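Local coordinates for protein GP37 (Pseudomonas phage phikz, PDB 5FT0) that probably inhibits the RNA degradosome of the bacterial host during phage infection, acting on the ribonuclease RNase E, at residues P24-F36 and V43-T55. Sequence-based numbering, arbitrary orientation.
Sequences PHKLEDISVHWVF and VFVTCATMSSHNT
Strands 30-36 and 43-48 pair as the two arms of an antiparallel beta hairpin, S31 facing A48, H33 facing T46 and V35 facing F44 in hydrogen-bonded pairs, in the middle of a four-stranded sheet. Six backbone bonds hold the arms together; the shortest runs from T46 N to H33 O, 2.7 Å and nearly straight at 173°. With strand 4-6 antiparallel to the first arm and strand 55-59 to the second, all in chain order, the sheet is an up-and-down meander. V32, W34, F36, V43, V45 and C47 share one face, which packs on helix 67-82 through V32, W34 and V45. Within this face V32 CG1 meets V45 CG1 at 3.9 Å, and V43 splits its methyls, CG1 lying 4.0 Å from W34 CE3 and CG2 at the edge of the F36 ring. W34 NE1 hydrogen-bonds to D67 OD1, at the start of that helix. Beyond the paired strands, E28 reaches the turn after the second arm with its chain extended past CG (chi2 179°). Its carboxylate takes two bonds from S51: the backbone N gives to OE1 on the syn lone pair at 3.0 Å, while S51 OG donates to OE2 at 2.6 Å, 27° out of the carboxylate plane.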
ATOM      1  N   PRO A  24     -23.543   0.622 -12.682  1.00 40.04           N
ATOM      2  CA  PRO A  24     -22.215   1.184 -12.924  1.00 39.33           C
ATOM      3  C   PRO A  24     -21.572   1.642 -11.625  1.00 38.43           C
ATOM      4  O   PRO A  24     -22.216   1.754 -10.582  1.00 36.79           O
ATOM      5  CB  PRO A  24     -22.496   2.370 -13.849  1.00 35.04           C
ATOM      6  CG  PRO A  24     -23.879   2.785 -13.495  1.00 33.51           C
ATOM      7  CD  PRO A  24     -24.615   1.516 -13.153  1.00 32.50           C
ATOM      8  N   HIS A  25     -20.270   1.901 -11.709  1.00 40.23           N
ATOM      9  CA  HIS A  25     -19.544   2.542 -10.620  1.00 40.74           C
ATOM     10  C   HIS A  25     -20.184   3.887 -10.296  1.00 39.80           C
ATOM     11  O   HIS A  25     -20.873   4.469 -11.142  1.00 38.31           O
ATOM     12  CB  HIS A  25     -18.074   2.722 -11.008  1.00 40.86           C
ATOM     13  CG  HIS A  25     -17.186   3.113  -9.869  1.00 49.42           C
ATOM     14  ND1 HIS A  25     -16.961   4.428  -9.519  1.00 52.41           N
ATOM     15  CD2 HIS A  25     -16.454   2.364  -9.011  1.00 52.01           C
ATOM     16  CE1 HIS A  25     -16.136   4.470  -8.488  1.00 56.64           C
ATOM     17  NE2 HIS A  25     -15.812   3.232  -8.160  1.00 55.22           N
ATOM     18  N   LYS A  26     -19.978   4.380  -9.077  1.00 41.70           N
ATOM     19  CA  LYS A  26     -20.387   5.736  -8.739  1.00 33.99           C
ATOM     20  C   LYS A  26     -19.803   6.718  -9.746  1.00 33.91           C
ATOM     21  O   LYS A  26     -18.611   6.664 -10.059  1.00 34.36           O
ATOM     22  CB  LYS A  26     -19.916   6.085  -7.326  1.00 33.77           C
ATOM     23  CG  LYS A  26     -20.262   7.494  -6.892  1.00 36.27           C
ATOM     24  CD  LYS A  26     -21.761   7.644  -6.730  1.00 38.39           C
ATOM     25  CE  LYS A  26     -22.124   9.038  -6.273  1.00 37.54           C
ATOM     26  NZ  LYS A  26     -23.593   9.175  -6.077  1.00 36.25           N
ATOM     27  N   LEU A  27     -20.650   7.602 -10.268  1.00 31.87           N
ATOM     28  CA  LEU A  27     -20.254   8.557 -11.298  1.00 34.41           C
ATOM     29  C   LEU A  27     -20.371   9.978 -10.766  1.00 33.17           C
ATOM     30  O   LEU A  27     -21.426  10.373 -10.259  1.00 38.18           O
ATOM     31  CB  LEU A  27     -21.112   8.399 -12.558  1.00 30.88           C
ATOM     32  CG  LEU A  27     -21.113   7.036 -13.250  1.00 34.02           C
ATOM     33  CD1 LEU A  27     -22.041   7.058 -14.452  1.00 37.04           C
ATOM     34  CD2 LEU A  27     -19.705   6.632 -13.664  1.00 29.67           C
ATOM     35  N   GLU A  28     -19.288  10.740 -10.885  1.00 32.71           N
ATOM     36  CA  GLU A  28     -19.260  12.140 -10.494  1.00 34.33           C
ATOM     37  C   GLU A  28     -18.672  12.968 -11.626  1.00 35.00           C
ATOM     38  O   GLU A  28     -18.005  12.441 -12.522  1.00 32.86           O
ATOM     39  CB  GLU A  28     -18.436  12.357  -9.217  1.00 38.35           C
ATOM     40  CG  GLU A  28     -18.982  11.663  -7.985  1.00 46.97           C
ATOM     41  CD  GLU A  28     -18.107  11.886  -6.767  1.00 56.38           C
ATOM     42  OE1 GLU A  28     -16.867  11.836  -6.909  1.00 56.07           O
ATOM     43  OE2 GLU A  28     -18.660  12.114  -5.672  1.00 64.32           O
ATOM     44  N   ASP A  29     -18.920  14.276 -11.571  1.00 33.50           N
ATOM     45  CA  ASP A  29     -18.294  15.196 -12.513  1.00 35.54           C
ATOM     46  C   ASP A  29     -16.777  15.074 -12.436  1.00 35.41           C
ATOM     47  O   ASP A  29     -16.196  15.003 -11.349  1.00 37.69           O
ATOM     48  CB  ASP A  29     -18.717  16.637 -12.224  1.00 29.40           C
ATOM     49  CG  ASP A  29     -20.202  16.872 -12.437  1.00 39.26           C
ATOM     50  OD1 ASP A  29     -20.854  16.054 -13.120  1.00 37.92           O
ATOM     51  OD2 ASP A  29     -20.716  17.890 -11.929  1.00 44.64           O
ATOM     52  N   ILE A  30     -16.138  15.032 -13.603  1.00 35.71           N
ATOM     53  CA  ILE A  30     -14.688  14.914 -13.727  1.00 33.38           C
ATOM     54  C   ILE A  30     -14.145  16.273 -14.148  1.00 34.41           C
ATOM     55  O   ILE A  30     -14.630  16.862 -15.122  1.00 41.67           O
ATOM     56  CB  ILE A  30     -14.286  13.854 -14.771  1.00 43.89           C
ATOM     57  CG1 ILE A  30     -14.809  12.452 -14.454  1.00 43.57           C
ATOM     58  CG2 ILE A  30     -12.778  13.749 -14.823  1.00 35.92           C
ATOM     59  CD1 ILE A  30     -13.987  11.687 -13.452  1.00 52.12           C
ATOM     60  N   SER A  31     -13.134  16.761 -13.439  1.00 36.41           N
ATOM     61  CA  SER A  31     -12.328  17.872 -13.930  1.00 41.87           C
ATOM     62  C   SER A  31     -11.080  17.289 -14.582  1.00 35.81           C
ATOM     63  O   SER A  31     -10.337  16.537 -13.943  1.00 38.11           O
ATOM     64  CB  SER A  31     -11.956  18.833 -12.802  1.00 45.94           C
ATOM     65  OG  SER A  31     -11.151  19.893 -13.291  1.00 59.16           O
ATOM     66  N   VAL A  32     -10.859  17.618 -15.853  1.00 38.63           N
ATOM     67  CA  VAL A  32      -9.808  16.999 -16.656  1.00 40.80           C
ATOM     68  C   VAL A  32      -8.733  18.032 -16.963  1.00 39.67           C
ATOM     69  O   VAL A  32      -9.028  19.109 -17.497  1.00 42.15           O
ATOM     70  CB  VAL A  32     -10.368  16.402 -17.958  1.00 40.81           C
ATOM     71  CG1 VAL A  32      -9.241  15.811 -18.797  1.00 33.22           C
ATOM     72  CG2 VAL A  32     -11.420  15.350 -17.657  1.00 35.40           C
ATOM     73  N   HIS A  33      -7.490  17.697 -16.633  1.00 40.19           N
ATOM     74  CA  HIS A  33      -6.318  18.444 -17.060  1.00 39.60           C
ATOM     75  C   HIS A  33      -5.468  17.556 -17.956  1.00 37.70           C
ATOM     76  O   HIS A  33      -5.396  16.339 -17.757  1.00 37.17           O
ATOM     77  CB  HIS A  33      -5.478  18.921 -15.865  1.00 44.40           C
ATOM     78  CG  HIS A  33      -6.193  19.874 -14.959  1.00 57.41           C
ATOM     79  ND1 HIS A  33      -5.934  21.227 -14.951  1.00 62.95           N
ATOM     80  CD2 HIS A  33      -7.151  19.668 -14.023  1.00 57.93           C
ATOM     81  CE1 HIS A  33      -6.704  21.815 -14.051  1.00 68.79           C
ATOM     82  NE2 HIS A  33      -7.452  20.891 -13.476  1.00 63.15           N
ATOM     83  N   TRP A  34      -4.826  18.166 -18.948  1.00 35.25           N
ATOM     84  CA  TRP A  34      -3.934  17.422 -19.820  1.00 33.99           C
ATOM     85  C   TRP A  34      -2.862  18.348 -20.373  1.00 35.74           C
ATOM     86  O   TRP A  34      -3.065  19.558 -20.498  1.00 38.77           O
ATOM     87  CB  TRP A  34      -4.690  16.738 -20.968  1.00 30.79           C
ATOM     88  CG  TRP A  34      -5.383  17.673 -21.907  1.00 31.15           C
ATOM     89  CD1 TRP A  34      -6.644  18.177 -21.780  1.00 30.88           C
ATOM     90  CD2 TRP A  34      -4.862  18.198 -23.135  1.00 34.26           C
ATOM     91  NE1 TRP A  34      -6.937  18.992 -22.846  1.00 34.73           N
ATOM     92  CE2 TRP A  34      -5.861  19.021 -23.694  1.00 36.58           C
ATOM     93  CE3 TRP A  34      -3.647  18.055 -23.815  1.00 33.70           C
ATOM     94  CZ2 TRP A  34      -5.682  19.698 -24.898  1.00 34.50           C
ATOM     95  CZ3 TRP A  34      -3.472  18.730 -25.011  1.00 34.47           C
ATOM     96  CH2 TRP A  34      -4.484  19.539 -25.540  1.00 30.91           C
ATOM     97  N   VAL A  35      -1.715  17.758 -20.698  1.00 34.75           N
ATOM     98  CA  VAL A  35      -0.581  18.480 -21.263  1.00 41.05           C
ATOM     99  C   VAL A  35       0.091  17.579 -22.290  1.00 38.59           C
ATOM    100  O   VAL A  35       0.217  16.367 -22.082  1.00 34.87           O
ATOM    101  CB  VAL A  35       0.411  18.927 -20.164  1.00 47.36           C
ATOM    102  CG1 VAL A  35       0.786  17.756 -19.267  1.00 37.30           C
ATOM    103  CG2 VAL A  35       1.656  19.554 -20.779  1.00 48.65           C
ATOM    104  N   PHE A  36       0.504  18.169 -23.408  1.00 41.79           N
ATOM    105  CA  PHE A  36       1.154  17.438 -24.486  1.00 41.81           C
ATOM    106  C   PHE A  36       2.670  17.517 -24.342  1.00 39.54           C
ATOM    107  O   PHE A  36       3.223  18.576 -24.034  1.00 44.58           O
ATOM    108  CB  PHE A  36       0.712  18.001 -25.838  1.00 31.81           C
ATOM    109  CG  PHE A  36       1.431  17.404 -27.015  1.00 44.11           C
ATOM    110  CD1 PHE A  36       1.336  16.052 -27.294  1.00 39.20           C
ATOM    111  CD2 PHE A  36       2.185  18.206 -27.858  1.00 39.00           C
ATOM    112  CE1 PHE A  36       1.993  15.509 -28.382  1.00 41.50           C
ATOM    113  CE2 PHE A  36       2.841  17.669 -28.943  1.00 37.13           C
ATOM    114  CZ  PHE A  36       2.747  16.320 -29.208  1.00 42.77           C
ATOM    115  N   VAL A  43       0.432  12.377 -24.469  1.00 37.46           N
ATOM    116  CA  VAL A  43      -0.475  13.244 -23.728  1.00 34.33           C
ATOM    117  C   VAL A  43      -0.624  12.665 -22.331  1.00 38.97           C
ATOM    118  O   VAL A  43      -0.980  11.489 -22.175  1.00 41.29           O
ATOM    119  CB  VAL A  43      -1.843  13.370 -24.416  1.00 33.33           C
ATOM    120  CG1 VAL A  43      -2.795  14.196 -23.565  1.00 31.95           C
ATOM    121  CG2 VAL A  43      -1.692  13.986 -25.801  1.00 35.74           C
ATOM    122  N   PHE A  44      -0.337  13.478 -21.321  1.00 33.17           N
ATOM    123  CA  PHE A  44      -0.570  13.110 -19.932  1.00 36.33           C
ATOM    124  C   PHE A  44      -1.889  13.721 -19.486  1.00 39.69           C
ATOM    125  O   PHE A  44      -2.129  14.910 -19.709  1.00 40.27           O
ATOM    126  CB  PHE A  44       0.570  13.588 -19.031  1.00 39.84           C
ATOM    127  CG  PHE A  44       0.399  13.200 -17.590  1.00 37.32           C
ATOM    128  CD1 PHE A  44       0.689  11.913 -17.169  1.00 38.38           C
ATOM    129  CD2 PHE A  44      -0.066  14.117 -16.662  1.00 37.62           C
ATOM    130  CE1 PHE A  44       0.529  11.549 -15.846  1.00 47.13           C
ATOM    131  CE2 PHE A  44      -0.229  13.759 -15.336  1.00 46.74           C
ATOM    132  CZ  PHE A  44       0.068  12.475 -14.927  1.00 42.70           C
ATOM    133  N   VAL A  45      -2.741  12.906 -18.867  1.00 40.38           N
ATOM    134  CA  VAL A  45      -4.090  13.307 -18.490  1.00 38.46           C
ATOM    135  C   VAL A  45      -4.261  13.120 -16.990  1.00 42.36           C
ATOM    136  O   VAL A  45      -3.819  12.113 -16.428  1.00 46.57           O
ATOM    137  CB  VAL A  45      -5.154  12.499 -19.265  1.00 35.85           C
ATOM    138  CG1 VAL A  45      -6.557  12.920 -18.856  1.00 30.59           C
ATOM    139  CG2 VAL A  45      -4.961  12.668 -20.761  1.00 36.83           C
ATOM    140  N   THR A  46      -4.903  14.094 -16.346  1.00 37.83           N
ATOM    141  CA  THR A  46      -5.243  14.023 -14.931  1.00 45.82           C
ATOM    142  C   THR A  46      -6.741  14.233 -14.768  1.00 43.12           C
ATOM    143  O   THR A  46      -7.298  15.190 -15.315  1.00 42.41           O
ATOM    144  CB  THR A  46      -4.468  15.067 -14.121  1.00 45.92           C
ATOM    145  OG1 THR A  46      -3.061  14.825 -14.252  1.00 50.02           O
ATOM    146  CG2 THR A  46      -4.855  14.999 -12.650  1.00 44.75           C
ATOM    147  N   CYS A  47      -7.386  13.342 -14.017  1.00 46.33           N
ATOM    148  CA  CYS A  47      -8.824  13.389 -13.777  1.00 45.66           C
ATOM    149  C   CYS A  47      -9.081  13.469 -12.279  1.00 48.96           C
ATOM    150  O   CYS A  47      -8.536  12.669 -11.510  1.00 48.16           O
ATOM    151  CB  CYS A  47      -9.521  12.159 -14.368  1.00 40.11           C
ATOM    152  SG  CYS A  47      -9.276  11.931 -16.140  1.00 41.23           S
ATOM    153  N   ALA A  48      -9.915  14.422 -11.866  1.00 41.56           N
ATOM    154  CA  ALA A  48     -10.160  14.682 -10.454  1.00 48.96           C
ATOM    155  C   ALA A  48     -11.654  14.726 -10.174  1.00 48.46           C
ATOM    156  O   ALA A  48     -12.405  15.390 -10.895  1.00 47.45           O
ATOM    157  CB  ALA A  48      -9.512  15.999 -10.015  1.00 42.86           C
ATOM    158  N   THR A  49     -12.076  14.023  -9.126  1.00 51.47           N
ATOM    159  CA  THR A  49     -13.439  14.064  -8.610  1.00 55.81           C
ATOM    160  C   THR A  49     -13.425  14.519  -7.157  1.00 61.29           C
ATOM    161  O   THR A  49     -12.372  14.733  -6.552  1.00 66.69           O
ATOM    162  CB  THR A  49     -14.129  12.700  -8.703  1.00 57.55           C
ATOM    163  OG1 THR A  49     -13.479  11.771  -7.826  1.00 63.46           O
ATOM    164  CG2 THR A  49     -14.102  12.170 -10.113  1.00 51.46           C
HETATM  165  N   MSE A  50     -14.620  14.637  -6.593  1.00 62.96           N
HETATM  166  CA  MSE A  50     -14.766  15.012  -5.198  1.00 68.20           C
HETATM  167  C   MSE A  50     -14.484  13.827  -4.277  1.00 70.23           C
HETATM  168  O   MSE A  50     -13.781  13.965  -3.276  1.00 77.23           O
HETATM  169  CB  MSE A  50     -16.168  15.560  -4.938  1.00 71.34           C
HETATM  170  CG  MSE A  50     -16.283  16.364  -3.657  1.00 93.03           C
HETATM  171 SE   MSE A  50     -18.125  16.522  -3.051  1.00159.37          SE
HETATM  172  CE  MSE A  50     -18.485  14.635  -2.711  1.00 94.67           C
ATOM    173  N   SER A  51     -15.015  12.655  -4.633  1.00 64.90           N
ATOM    174  CA  SER A  51     -14.995  11.511  -3.729  1.00 56.48           C
ATOM    175  C   SER A  51     -13.732  10.660  -3.849  1.00 70.20           C
ATOM    176  O   SER A  51     -13.175  10.249  -2.825  1.00 80.31           O
ATOM    177  CB  SER A  51     -16.235  10.641  -3.956  1.00 68.35           C
ATOM    178  OG  SER A  51     -17.415  11.322  -3.557  1.00 81.36           O
ATOM    179  N   SER A  52     -13.260  10.378  -5.067  1.00 76.98           N
ATOM    180  CA  SER A  52     -12.125   9.472  -5.268  1.00 79.86           C
ATOM    181  C   SER A  52     -11.188   9.978  -6.372  1.00 78.07           C
ATOM    182  O   SER A  52     -10.981   9.343  -7.404  1.00 85.69           O
ATOM    183  CB  SER A  52     -12.616   8.059  -5.577  1.00 80.28           C
ATOM    184  OG  SER A  52     -12.748   7.853  -6.973  1.00 80.89           O
ATOM    185  N   HIS A  53     -10.585  11.139  -6.137  1.00 75.87           N
ATOM    186  CA  HIS A  53      -9.563  11.713  -7.025  1.00 74.66           C
ATOM    187  C   HIS A  53      -8.183  11.262  -6.520  1.00 80.73           C
ATOM    188  O   HIS A  53      -8.078  10.945  -5.318  1.00 82.53           O
ATOM    189  CB  HIS A  53      -9.685  13.235  -7.015  1.00 70.33           C
ATOM    190  N   ASN A  54      -7.113  11.217  -7.330  1.00 69.82           N
ATOM    191  CA  ASN A  54      -7.001  11.552  -8.755  1.00 62.18           C
ATOM    192  C   ASN A  54      -6.655  10.304  -9.583  1.00 62.57           C
ATOM    193  O   ASN A  54      -5.985   9.401  -9.070  1.00 62.30           O
ATOM    194  CB  ASN A  54      -5.865  12.579  -9.005  1.00 57.28           C
ATOM    195  CG  ASN A  54      -6.237  14.007  -8.664  1.00 67.87           C
ATOM    196  OD1 ASN A  54      -7.305  14.287  -8.131  1.00 68.09           O
ATOM    197  ND2 ASN A  54      -5.336  14.924  -8.972  1.00 67.28           N
ATOM    198  N   THR A  55      -7.053  10.257 -10.859  1.00 54.57           N
ATOM    199  CA  THR A  55      -6.582   9.234 -11.790  1.00 55.34           C
ATOM    200  C   THR A  55      -5.733   9.870 -12.887  1.00 44.32           C
ATOM    201  O   THR A  55      -5.896  11.048 -13.220  1.00 48.82           O
ATOM    202  CB  THR A  55      -7.742   8.462 -12.435  1.00 51.06           C
ATOM    203  OG1 THR A  55      -8.566   9.361 -13.190  1.00 63.69           O
ATOM    204  CG2 THR A  55      -8.588   7.763 -11.388  1.00 47.34           C
TER
HETATM  205  O   HOH W   1     -16.782  15.317  -8.526  1.00 51.21           O